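Local coordinates for fatty acid-binding protein homolog 1 (Echinococcus granulosus, PDB 1O8V) that binds long-chain fatty acids inside a beta-barrel and has been implicated in the acquisition, storage and transport of lipids by the parasite, at residues E111-V119 against C126-A134. Sequence-based numbering, arbitrary orientation.
With PLM (palmitic acid), chain B.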
ATOM      1  N   GLU A 111       2.922  14.596   4.655  1.00 13.99           N
ATOM      2  CA  GLU A 111       3.310  15.971   4.923  1.00 15.76           C
ATOM      3  C   GLU A 111       2.197  16.833   4.387  1.00 16.05           C
ATOM      4  O   GLU A 111       1.994  16.920   3.172  1.00 15.48           O
ATOM      5  CB  GLU A 111       4.622  16.318   4.252  1.00 16.99           C
ATOM      6  CG  GLU A 111       5.083  17.765   4.482  1.00 19.47           C
ATOM      7  CD  GLU A 111       5.320  18.096   5.952  1.00 22.62           C
ATOM      8  OE1 GLU A 111       6.085  17.368   6.610  1.00 25.11           O
ATOM      9  OE2 GLU A 111       4.704  19.061   6.465  1.00 26.63           O
ATOM     10  N   GLY A 112       1.472  17.457   5.303  1.00 17.29           N
ATOM     11  CA  GLY A 112       0.341  18.290   4.947  1.00 17.15           C
ATOM     12  C   GLY A 112      -0.705  17.492   4.211  1.00 17.60           C
ATOM     13  O   GLY A 112      -1.207  16.477   4.728  1.00 18.36           O
ATOM     14  N   ASN A 113      -1.004  17.931   2.999  1.00 17.55           N
ATOM     15  CA  ASN A 113      -2.090  17.347   2.232  1.00 18.00           C
ATOM     16  C   ASN A 113      -1.618  16.189   1.374  1.00 16.99           C
ATOM     17  O   ASN A 113      -2.400  15.650   0.605  1.00 17.10           O
ATOM     18  CB  ASN A 113      -2.752  18.421   1.339  1.00 18.58           C
ATOM     19  CG  ASN A 113      -3.762  19.282   2.094  1.00 21.80           C
ATOM     20  OD1 ASN A 113      -4.333  18.863   3.107  1.00 28.68           O
ATOM     21  ND2 ASN A 113      -4.000  20.496   1.578  1.00 27.37           N
ATOM     22  N   GLU A 114      -0.361  15.779   1.525  1.00 15.57           N
ATOM     23  CA  GLU A 114       0.213  14.807   0.599  1.00 15.26           C
ATOM     24  C   GLU A 114       0.676  13.549   1.302  1.00 13.50           C
ATOM     25  O   GLU A 114       1.405  13.636   2.270  1.00 15.04           O
ATOM     26  CB  GLU A 114       1.397  15.433  -0.097  1.00 16.05           C
ATOM     27  CG  GLU A 114       2.001  14.575  -1.196  1.00 19.54           C
ATOM     28  CD  GLU A 114       2.802  15.397  -2.189  1.00 23.59           C
ATOM     29  OE1 GLU A 114       4.038  15.430  -2.034  1.00 24.98           O
ATOM     30  OE2 GLU A 114       2.188  16.005  -3.113  1.00 25.32           O
ATOM     31  N   LEU A 115       0.252  12.378   0.817  1.00 11.60           N
ATOM     32  CA  LEU A 115       0.780  11.095   1.295  1.00 10.64           C
ATOM     33  C   LEU A 115       1.650  10.490   0.207  1.00  9.94           C
ATOM     34  O   LEU A 115       1.220  10.384  -0.938  1.00 10.66           O
ATOM     35  CB  LEU A 115      -0.376  10.154   1.619  1.00 10.09           C
ATOM     36  CG  LEU A 115      -0.056   8.817   2.295  1.00  9.64           C
ATOM     37  CD1 LEU A 115      -1.224   8.400   3.140  1.00  9.88           C
ATOM     38  CD2 LEU A 115       0.285   7.756   1.246  1.00 10.74           C
ATOM     39  N   LYS A 116       2.869  10.093   0.555  1.00 10.39           N
ATOM     40  CA  LYS A 116       3.780   9.471  -0.393  1.00 10.01           C
ATOM     41  C   LYS A 116       4.033   8.037   0.039  1.00  9.70           C
ATOM     42  O   LYS A 116       4.483   7.784   1.155  1.00  9.51           O
ATOM     43  CB  LYS A 116       5.108  10.239  -0.535  1.00 11.35           C
ATOM     44  CG  LYS A 116       5.001  11.497  -1.372  1.00 16.05           C
ATOM     45  CD  LYS A 116       6.365  11.869  -1.972  1.00 19.67           C
ATOM     46  CE  LYS A 116       6.237  13.014  -2.979  1.00 22.31           C
ATOM     47  NZ  LYS A 116       5.912  12.580  -4.376  1.00 25.32           N
ATOM     48  N   ALA A 117       3.746   7.106  -0.864  1.00  8.32           N
ATOM     49  CA  ALA A 117       3.962   5.679  -0.618  1.00  8.23           C
ATOM     50  C   ALA A 117       5.130   5.218  -1.446  1.00  7.74           C
ATOM     51  O   ALA A 117       5.041   5.188  -2.685  1.00  9.20           O
ATOM     52  CB  ALA A 117       2.746   4.890  -0.986  1.00  7.62           C
ATOM     53  N   THR A 118       6.224   4.868  -0.792  1.00  6.77           N
ATOM     54  CA  THR A 118       7.394   4.299  -1.473  1.00  7.24           C
ATOM     55  C   THR A 118       7.295   2.785  -1.392  1.00  6.51           C
ATOM     56  O   THR A 118       7.088   2.256  -0.317  1.00  7.70           O
ATOM     57  CB  THR A 118       8.662   4.771  -0.774  1.00  7.95           C
ATOM     58  OG1 THR A 118       8.742   6.202  -0.845  1.00 10.30           O
ATOM     59  CG2 THR A 118       9.930   4.253  -1.462  1.00  9.49           C
ATOM     60  N   VAL A 119       7.439   2.120  -2.524  1.00  6.33           N
ATOM     61  CA  VAL A 119       7.337   0.672  -2.617  1.00  6.50           C
ATOM     62  C   VAL A 119       8.662   0.166  -3.158  1.00  6.77           C
ATOM     63  O   VAL A 119       9.150   0.625  -4.208  1.00  6.96           O
ATOM     64  CB  VAL A 119       6.195   0.253  -3.571  1.00  5.79           C
ATOM     65  CG1 VAL A 119       6.025  -1.247  -3.616  1.00  6.63           C
ATOM     66  CG2 VAL A 119       4.910   0.941  -3.174  1.00  7.66           C
ATOM     67  N   CYS A 126       9.554   2.443  -6.329  1.00  7.65           N
ATOM     68  CA  CYS A 126       8.365   3.070  -6.874  1.00  7.58           C
ATOM     69  C   CYS A 126       7.890   4.117  -5.869  1.00  7.54           C
ATOM     70  O   CYS A 126       7.975   3.921  -4.667  1.00  6.21           O
ATOM     71  CB  CYS A 126       7.288   1.994  -7.085  1.00  7.77           C
ATOM     72  SG  CYS A 126       5.584   2.588  -7.038  1.00  8.07           S
ATOM     73  N   VAL A 127       7.400   5.250  -6.367  1.00  8.41           N
ATOM     74  CA  VAL A 127       6.770   6.231  -5.505  1.00  9.36           C
ATOM     75  C   VAL A 127       5.395   6.570  -6.060  1.00  8.60           C
ATOM     76  O   VAL A 127       5.283   6.909  -7.241  1.00  9.78           O
ATOM     77  CB  VAL A 127       7.597   7.539  -5.377  1.00 10.29           C
ATOM     78  CG1 VAL A 127       6.936   8.416  -4.362  1.00 10.50           C
ATOM     79  CG2 VAL A 127       9.034   7.242  -4.982  1.00 11.99           C
ATOM     80  N   ARG A 128       4.384   6.465  -5.202  1.00  9.09           N
ATOM     81  CA  ARG A 128       2.984   6.793  -5.497  1.00  9.11           C
ATOM     82  C   ARG A 128       2.522   7.910  -4.592  1.00 10.10           C
ATOM     83  O   ARG A 128       2.599   7.799  -3.362  1.00 10.50           O
ATOM     84  CB  ARG A 128       2.112   5.552  -5.332  1.00  9.60           C
ATOM     85  CG  ARG A 128       2.399   4.533  -6.429  1.00  9.91           C
ATOM     86  CD  ARG A 128       2.067   3.106  -6.061  1.00  9.77           C
ATOM     87  NE  ARG A 128       0.655   2.751  -6.130  1.00 11.02           N
ATOM     88  CZ  ARG A 128      -0.047   2.506  -7.225  1.00  9.29           C
ATOM     89  NH1 ARG A 128       0.432   2.737  -8.443  1.00  8.94           N
ATOM     90  NH2 ARG A 128      -1.313   2.092  -7.087  1.00 10.15           N
ATOM     91  N   THR A 129       2.088   9.020  -5.209  1.00  9.71           N
ATOM     92  CA  THR A 129       1.752  10.229  -4.470  1.00 10.40           C
ATOM     93  C   THR A 129       0.255  10.454  -4.471  1.00 10.74           C
ATOM     94  O   THR A 129      -0.378  10.435  -5.533  1.00 10.65           O
ATOM     95  CB  THR A 129       2.450  11.416  -5.131  1.00 10.90           C
ATOM     96  OG1 THR A 129       3.860  11.167  -5.188  1.00 13.09           O
ATOM     97  CG2 THR A 129       2.278  12.682  -4.312  1.00 11.82           C
ATOM     98  N   TYR A 130      -0.285  10.695  -3.286  1.00 10.46           N
ATOM     99  CA  TYR A 130      -1.716  10.842  -3.063  1.00 10.91           C
ATOM    100  C   TYR A 130      -2.003  12.219  -2.482  1.00 12.41           C
ATOM    101  O   TYR A 130      -1.166  12.782  -1.783  1.00 12.28           O
ATOM    102  CB  TYR A 130      -2.199   9.833  -2.026  1.00 11.17           C
ATOM    103  CG  TYR A 130      -2.163   8.365  -2.402  1.00  8.66           C
ATOM    104  CD1 TYR A 130      -0.972   7.650  -2.431  1.00  9.80           C
ATOM    105  CD2 TYR A 130      -3.337   7.692  -2.688  1.00  8.55           C
ATOM    106  CE1 TYR A 130      -0.962   6.288  -2.748  1.00  9.36           C
ATOM    107  CE2 TYR A 130      -3.333   6.344  -2.998  1.00  9.74           C
ATOM    108  CZ  TYR A 130      -2.156   5.655  -3.046  1.00 11.00           C
ATOM    109  OH  TYR A 130      -2.233   4.318  -3.363  1.00 10.73           O
ATOM    110  N   SER A 131      -3.192  12.737  -2.760  1.00 12.83           N
ATOM    111  CA  SER A 131      -3.657  14.007  -2.190  1.00 14.06           C
ATOM    112  C   SER A 131      -4.797  13.716  -1.219  1.00 14.45           C
ATOM    113  O   SER A 131      -5.603  12.831  -1.450  1.00 14.19           O
ATOM    114  CB  SER A 131      -4.121  14.930  -3.317  1.00 14.20           C
ATOM    115  OG  SER A 131      -5.219  14.336  -4.000  1.00 17.89           O
ATOM    116  N   LYS A 132      -4.891  14.485  -0.144  1.00 15.50           N
ATOM    117  CA  LYS A 132      -5.946  14.323   0.825  1.00 17.22           C
ATOM    118  C   LYS A 132      -7.298  14.793   0.266  1.00 17.70           C
ATOM    119  O   LYS A 132      -7.401  15.883  -0.310  1.00 18.78           O
ATOM    120  CB  LYS A 132      -5.578  15.115   2.088  1.00 17.40           C
ATOM    121  CG  LYS A 132      -6.301  14.637   3.293  1.00 20.01           C
ATOM    122  CD  LYS A 132      -5.719  15.174   4.603  1.00 24.39           C
ATOM    123  CE  LYS A 132      -5.846  14.153   5.739  1.00 24.92           C
ATOM    124  NZ  LYS A 132      -7.138  13.374   5.754  1.00 28.79           N
ATOM    125  N   VAL A 133      -8.317  13.961   0.411  1.00 18.49           N
ATOM    126  CA  VAL A 133      -9.667  14.296  -0.035  1.00 19.76           C
ATOM    127  C   VAL A 133     -10.454  14.843   1.149  1.00 21.05           C
ATOM    128  O   VAL A 133     -11.107  15.896   1.065  1.00 22.13           O
ATOM    129  CB  VAL A 133     -10.387  13.054  -0.589  1.00 19.43           C
ATOM    130  CG1 VAL A 133     -11.813  13.412  -1.011  1.00 20.70           C
ATOM    131  CG2 VAL A 133      -9.587  12.450  -1.759  1.00 20.31           C
ATOM    132  N   ALA A 134     -10.419  14.092   2.240  1.00 22.71           N
ATOM    133  CA  ALA A 134     -11.035  14.494   3.497  1.00 23.85           C
ATOM    134  C   ALA A 134     -10.303  13.853   4.680  1.00 24.94           C
ATOM    135  O   ALA A 134      -9.647  12.823   4.476  1.00 23.81           O
ATOM    136  CB  ALA A 134     -12.475  14.090   3.484  1.00 24.35           C
ATOM    137  OXT ALA A 134     -10.332  14.340   5.830  1.00 25.31           O
TER
HETATM  138  C1  PLM B1136       0.143   1.955  -2.422  1.00 14.62           C
HETATM  139  O1  PLM B1136      -0.080   2.850  -3.328  1.00 12.89           O
HETATM  140  O2  PLM B1136      -0.465   2.114  -1.264  1.00 15.63           O
HETATM  141  C2  PLM B1136       1.088   0.800  -2.743  1.00 14.51           C
HETATM  142  C3  PLM B1136       0.460  -0.566  -2.509  1.00 16.42           C
HETATM  143  C4  PLM B1136       1.409  -1.638  -3.052  1.00 17.94           C
HETATM  144  C5  PLM B1136       0.881  -3.032  -2.736  1.00 16.39           C
HETATM  145  C6  PLM B1136       1.853  -4.153  -3.135  1.00 18.93           C
HETATM  146  C7  PLM B1136       2.157  -4.288  -4.630  1.00 19.95           C
HETATM  147  C8  PLM B1136       1.177  -5.238  -5.271  1.00 19.04           C
HETATM  148  C9  PLM B1136       1.282  -5.327  -6.785  1.00 17.18           C
HETATM  149  CA  PLM B1136      -0.077  -5.649  -7.378  1.00 16.86           C
HETATM  150  CB  PLM B1136      -0.521  -4.684  -8.446  1.00 17.93           C
HETATM  151  CC  PLM B1136      -1.938  -4.930  -8.960  1.00 17.45           C
HETATM  152  CD  PLM B1136      -2.634  -3.627  -9.288  1.00 20.46           C
HETATM  153  CE  PLM B1136      -3.608  -3.134  -8.231  1.00 22.91           C
HETATM  154  CF  PLM B1136      -4.132  -1.748  -8.594  1.00 24.46           C
HETATM  155  CG  PLM B1136      -5.111  -1.165  -7.580  1.00 25.25           C
HETATM  156  O   HOH W   1      -0.325  15.265  -3.498  1.00 27.13           O
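The last beta hairpin of the fatty-acid-binding protein barrel pairs Leu-115, Ala-117 and Val-119 with Tyr-130, Arg-128 and Cys-126, and the inner face of these strand segments, antiparallel with 161° between their axes, carries the head-group site for palmitate. Each pair is doubly hydrogen-bonded; between Ala-117 N and Arg-128 O, at 2.8 Å, the bond is almost straight (176°). Tyr-130 OH donates to O1 of the palmitate at 2.6 Å, and Arg-128 NE reaches the same oxygen at 2.9 Å. The arginine chain bends at chi3 (78°), which brings NE rather than the guanidinium tip to the carboxylate. O1 lies at the edge of the Tyr-130 ring, while Leu-115 CD2 packs alongside that ring, 3.9 Å from CD1. The small Ala-117 lets the carboxyl end come close to the sheet, its CB 4.2 Å from palmitate C1, and Val-119 CG2 touches C2 at 3.8 Å. Arg-108, on the neighbouring strand of this calycin barrel, adds another hydrogen bond to the ligand, and Ser-14 holds Arg-128 NH1. On the outer face, long Lys-116 runs beside Thr-129 and bends at chi4 to set NZ 2.6 Å from OG1. The Thr-129 methyl turns instead to the Glu-114 carboxylate, with CG2 3.5 Å from CD.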